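Local coordinates for protein acyl-CoA thioesterase II (Mycobacterium avium subsp. paratuberculosis, PDB 4R9Z) that probably hydrolyses fatty acyl-CoA thioesters to free fatty acids and coenzyme A, as a double hot-dog thioesterase of the C/M/P thioester hydrolase family, at residues S6-E18 with P180-L194. Sequence-based numbering, arbitrary orientation.
Sequences SSLGDVLATLELE and PDGRVPDDPVLTASL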
loop_
_atom_site.group_PDB
_atom_site.type_symbol
_atom_site.label_atom_id
_atom_site.label_comp_id
_atom_site.label_asym_id
_atom_site.label_seq_id
_atom_site.Cartn_x
_atom_site.Cartn_y
_atom_site.Cartn_z
ATOM N N SER B 6 3.656 25.805 18.919
ATOM C CA SER B 6 4.351 24.598 18.488
ATOM C C SER B 6 4.116 23.451 19.466
ATOM O O SER B 6 4.002 23.666 20.673
ATOM C CB SER B 6 5.848 24.861 18.343
ATOM O OG SER B 6 6.526 23.703 17.888
ATOM N N SER B 7 4.050 22.232 18.944
ATOM C CA SER B 7 3.763 21.075 19.783
ATOM C C SER B 7 4.724 19.928 19.513
ATOM O O SER B 7 4.432 18.782 19.843
ATOM C CB SER B 7 2.321 20.605 19.569
ATOM O OG SER B 7 2.087 20.264 18.213
ATOM N N LEU B 8 5.874 20.244 18.926
ATOM C CA LEU B 8 6.836 19.226 18.519
ATOM C C LEU B 8 7.369 18.475 19.733
ATOM O O LEU B 8 7.510 17.252 19.703
ATOM C CB LEU B 8 7.991 19.848 17.735
ATOM C CG LEU B 8 8.945 18.852 17.074
ATOM C CD1 LEU B 8 8.184 17.879 16.185
ATOM C CD2 LEU B 8 10.020 19.580 16.283
ATOM N N GLY B 9 7.672 19.213 20.795
ATOM C CA GLY B 9 8.171 18.615 22.017
ATOM C C GLY B 9 7.203 17.591 22.574
ATOM O O GLY B 9 7.610 16.527 23.039
ATOM N N ASP B 10 5.915 17.910 22.518
ATOM C CA ASP B 10 4.888 16.992 22.993
ATOM C C ASP B 10 4.741 15.797 22.057
ATOM O O ASP B 10 4.457 14.685 22.502
ATOM C CB ASP B 10 3.553 17.718 23.149
ATOM C CG ASP B 10 3.611 18.811 24.193
ATOM O OD1 ASP B 10 4.451 18.703 25.111
ATOM O OD2 ASP B 10 2.819 19.775 24.098
ATOM N N VAL B 11 4.938 16.026 20.762
ATOM C CA VAL B 11 4.876 14.942 19.788
ATOM C C VAL B 11 6.038 13.980 19.979
ATOM O O VAL B 11 5.838 12.770 20.095
ATOM C CB VAL B 11 4.879 15.469 18.339
ATOM C CG1 VAL B 11 5.128 14.334 17.355
ATOM C CG2 VAL B 11 3.570 16.179 18.033
ATOM N N LEU B 12 7.247 14.526 20.030
ATOM C CA LEU B 12 8.451 13.724 20.210
ATOM C C LEU B 12 8.374 12.874 21.475
ATOM O O LEU B 12 8.847 11.738 21.499
ATOM C CB LEU B 12 9.684 14.623 20.254
ATOM C CG LEU B 12 10.028 15.323 18.943
ATOM C CD1 LEU B 12 11.221 16.230 19.141
ATOM C CD2 LEU B 12 10.315 14.295 17.861
ATOM N N ALA B 13 7.785 13.437 22.524
ATOM C CA ALA B 13 7.600 12.715 23.776
ATOM C C ALA B 13 6.701 11.494 23.585
ATOM O O ALA B 13 7.049 10.389 23.998
ATOM C CB ALA B 13 7.027 13.635 24.837
ATOM N N THR B 14 5.548 11.694 22.952
ATOM C CA THR B 14 4.601 10.604 22.730
ATOM C C THR B 14 5.174 9.552 21.784
ATOM O O THR B 14 4.796 8.384 21.843
ATOM C CB THR B 14 3.259 11.113 22.162
ATOM O OG1 THR B 14 3.491 11.894 20.983
ATOM C CG2 THR B 14 2.524 11.950 23.196
ATOM N N LEU B 15 6.086 9.968 20.910
ATOM C CA LEU B 15 6.714 9.038 19.984
ATOM C C LEU B 15 7.765 8.173 20.669
ATOM O O LEU B 15 8.169 7.143 20.132
ATOM C CB LEU B 15 7.331 9.786 18.806
ATOM C CG LEU B 15 6.286 10.473 17.923
ATOM C CD1 LEU B 15 6.915 11.029 16.659
ATOM C CD2 LEU B 15 5.155 9.513 17.590
ATOM N N GLU B 16 8.219 8.588 21.848
ATOM C CA GLU B 16 9.101 7.733 22.635
ATOM C C GLU B 16 8.270 6.726 23.410
ATOM O O GLU B 16 7.829 6.992 24.529
ATOM C CB GLU B 16 9.979 8.548 23.580
ATOM C CG GLU B 16 11.258 9.059 22.930
ATOM C CD GLU B 16 12.053 7.956 22.255
ATOM O OE1 GLU B 16 12.558 7.061 22.967
ATOM O OE2 GLU B 16 12.169 7.983 21.010
ATOM N N LEU B 17 8.066 5.564 22.802
ATOM C CA LEU B 17 7.194 4.549 23.364
ATOM C C LEU B 17 7.810 3.927 24.597
ATOM O O LEU B 17 9.031 3.846 24.712
ATOM C CB LEU B 17 6.920 3.461 22.331
ATOM C CG LEU B 17 6.489 3.955 20.955
ATOM C CD1 LEU B 17 6.321 2.781 20.009
ATOM C CD2 LEU B 17 5.207 4.753 21.070
ATOM N N GLU B 18 6.961 3.482 25.516
ATOM C CA GLU B 18 7.423 2.707 26.656
ATOM C C GLU B 18 7.398 1.230 26.310
ATOM O O GLU B 18 6.352 0.683 25.963
ATOM C CB GLU B 18 6.567 2.965 27.894
ATOM C CG GLU B 18 7.197 2.450 29.182
ATOM C CD GLU B 18 6.178 2.231 30.282
ATOM O OE1 GLU B 18 4.981 2.515 30.052
ATOM O OE2 GLU B 18 6.575 1.780 31.378
ATOM N N PRO B 180 9.473 20.560 10.177
ATOM C CA PRO B 180 9.066 20.511 11.585
ATOM C C PRO B 180 9.369 21.834 12.280
ATOM O O PRO B 180 10.397 22.455 12.000
ATOM C CB PRO B 180 9.905 19.365 12.164
ATOM C CG PRO B 180 10.395 18.590 10.977
ATOM C CD PRO B 180 10.499 19.558 9.847
ATOM N N ASP B 181 8.491 22.246 13.186
ATOM C CA ASP B 181 8.669 23.503 13.900
ATOM C C ASP B 181 9.501 23.266 15.163
ATOM O O ASP B 181 8.962 23.163 16.268
ATOM C CB ASP B 181 7.315 24.125 14.250
ATOM C CG ASP B 181 7.443 25.544 14.781
ATOM O OD1 ASP B 181 8.453 26.209 14.460
ATOM O OD2 ASP B 181 6.539 25.993 15.516
ATOM N N GLY B 182 10.815 23.174 14.987
ATOM C CA GLY B 182 11.706 22.765 16.058
ATOM C C GLY B 182 12.798 21.854 15.529
ATOM O O GLY B 182 12.783 21.469 14.357
ATOM N N ARG B 183 13.762 21.526 16.382
ATOM C CA ARG B 183 14.904 20.723 15.959
ATOM C C ARG B 183 14.648 19.229 16.185
ATOM O O ARG B 183 14.043 18.839 17.186
ATOM C CB ARG B 183 16.164 21.170 16.706
ATOM C CG ARG B 183 17.446 20.494 16.243
ATOM C CD ARG B 183 17.757 20.894 14.805
ATOM N NE ARG B 183 18.063 22.321 14.708
ATOM C CZ ARG B 183 18.722 22.887 13.701
ATOM N NH1 ARG B 183 19.152 22.151 12.684
ATOM N NH2 ARG B 183 18.948 24.195 13.711
ATOM N N VAL B 184 15.075 18.402 15.232
ATOM C CA VAL B 184 14.894 16.954 15.325
ATOM C C VAL B 184 16.224 16.244 15.613
ATOM O O VAL B 184 17.242 16.564 14.999
ATOM C CB VAL B 184 14.269 16.393 14.022
ATOM C CG1 VAL B 184 14.188 14.870 14.049
ATOM C CG2 VAL B 184 12.892 17.002 13.796
ATOM N N PRO B 185 16.207 15.261 16.533
ATOM C CA PRO B 185 17.369 14.494 17.001
ATOM C C PRO B 185 18.258 13.840 15.932
ATOM O O PRO B 185 19.307 13.317 16.305
ATOM C CB PRO B 185 16.720 13.412 17.862
ATOM C CG PRO B 185 15.567 14.111 18.475
ATOM C CD PRO B 185 15.047 15.063 17.424
ATOM N N ASP B 186 17.846 13.842 14.666
ATOM C CA ASP B 186 18.653 13.285 13.574
ATOM C C ASP B 186 18.769 11.773 13.767
ATOM O O ASP B 186 19.803 11.161 13.497
ATOM C CB ASP B 186 20.039 13.943 13.488
ATOM C CG ASP B 186 20.785 13.578 12.208
ATOM O OD1 ASP B 186 20.420 14.106 11.136
ATOM O OD2 ASP B 186 21.737 12.769 12.275
ATOM N N ASP B 187 17.698 11.189 14.284
ATOM C CA ASP B 187 17.538 9.745 14.313
ATOM C C ASP B 187 16.842 9.322 13.021
ATOM O O ASP B 187 15.672 9.642 12.817
ATOM C CB ASP B 187 16.733 9.333 15.551
ATOM C CG ASP B 187 16.659 7.830 15.746
ATOM O OD1 ASP B 187 16.976 7.068 14.806
ATOM O OD2 ASP B 187 16.266 7.408 16.855
ATOM N N PRO B 188 17.562 8.595 12.153
ATOM C CA PRO B 188 17.057 8.081 10.873
ATOM C C PRO B 188 15.688 7.422 10.997
ATOM O O PRO B 188 14.804 7.676 10.179
ATOM C CB PRO B 188 18.112 7.052 10.473
ATOM C CG PRO B 188 19.359 7.530 11.106
ATOM C CD PRO B 188 18.962 8.201 12.391
ATOM N N VAL B 189 15.527 6.582 12.015
ATOM C CA VAL B 189 14.269 5.887 12.267
ATOM C C VAL B 189 13.179 6.839 12.778
ATOM O O VAL B 189 12.026 6.756 12.351
ATOM C CB VAL B 189 14.475 4.726 13.269
ATOM C CG1 VAL B 189 13.148 4.222 13.803
ATOM C CG2 VAL B 189 15.256 3.600 12.614
ATOM N N LEU B 190 13.536 7.734 13.696
ATOM C CA LEU B 190 12.586 8.730 14.185
ATOM C C LEU B 190 12.132 9.638 13.051
ATOM O O LEU B 190 10.967 10.014 12.973
ATOM C CB LEU B 190 13.191 9.562 15.317
ATOM C CG LEU B 190 12.273 10.610 15.954
ATOM C CD1 LEU B 190 10.942 9.991 16.343
ATOM C CD2 LEU B 190 12.936 11.236 17.172
ATOM N N THR B 191 13.071 9.997 12.183
ATOM C CA THR B 191 12.790 10.832 11.022
ATOM C C THR B 191 11.797 10.161 10.070
ATOM O O THR B 191 10.884 10.805 9.554
ATOM C CB THR B 191 14.087 11.170 10.263
ATOM O OG1 THR B 191 14.938 11.953 11.109
ATOM C CG2 THR B 191 13.789 11.952 9.002
ATOM N N ALA B 192 11.981 8.865 9.839
ATOM C CA ALA B 192 11.104 8.129 8.943
ATOM C C ALA B 192 9.672 8.102 9.472
ATOM O O ALA B 192 8.720 8.282 8.711
ATOM C CB ALA B 192 11.619 6.724 8.741
ATOM N N SER B 193 9.517 7.901 10.777
ATOM C CA SER B 193 8.184 7.857 11.364
ATOM C C SER B 193 7.533 9.233 11.321
ATOM O O SER B 193 6.316 9.344 11.189
ATOM C CB SER B 193 8.230 7.352 12.807
ATOM O OG SER B 193 8.940 8.252 13.640
ATOM N N LEU B 194 8.348 10.280 11.396
ATOM C CA LEU B 194 7.827 11.640 11.351
ATOM C C LEU B 194 7.396 11.986 9.938
ATOM O O LEU B 194 6.407 12.686 9.731
ATOM C CB LEU B 194 8.867 12.642 11.840
ATOM C CG LEU B 194 9.075 12.693 13.350
ATOM C CD1 LEU B 194 10.347 13.460 13.671
ATOM C CD2 LEU B 194 7.870 13.337 14.014
#
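In this double hot-dog thioesterase the short N-terminal helix 8-15 packs against the start of helix 188-201, and the leucines Leu-12 and Leu-15 meet Leu-190 and Leu-194 between them. Leu-15 sends CD1 to both partners, lying 3.6 Å from Leu-194 CD2 and 4.2 Å from Leu-190 CD1. Leu-12 crosses Leu-190 at about a right angle, and their CD2 methyls approach to 4.1 Å. With CG anti to its carbonyl carbon, Leu-12 also carries CD1 toward the ring of Pro-185, a looser contact. The axes of segments 8-15 and 188-194 run at 112° to each other and come no closer than 11.9 Å, a separation spanned by the leucine side chains. Tyr-197, nearly one turn beyond Leu-194, packs on Val-11 and Leu-15.

In the hot-dog fold a helix is wrapped by a curved antiparallel sheet; here strand 176-180 leads through the loop after Pro-180 into helix 188-201, and the N-terminal segment lies along that connection. Leu-8, its CG anti to the backbone N (chi1 -171°), lays CD2 against Gly-182 CA at 3.6 Å, with Pro-180 CB on the fringe of the contact. Gly-182 passes this methyl with a positive phi. Just before it, Asp-181 centres an inverse gamma turn and offers its carbonyl to Ser-6: OG donates to Asp-181 O over 3.0 Å, in the carbonyl plane at a C=O...donor angle of 146°. Farther along, Asp-187 N-caps helix 188-201, its OD1 accepting from Val-189 N at 3.2 Å from above the carboxylate plane.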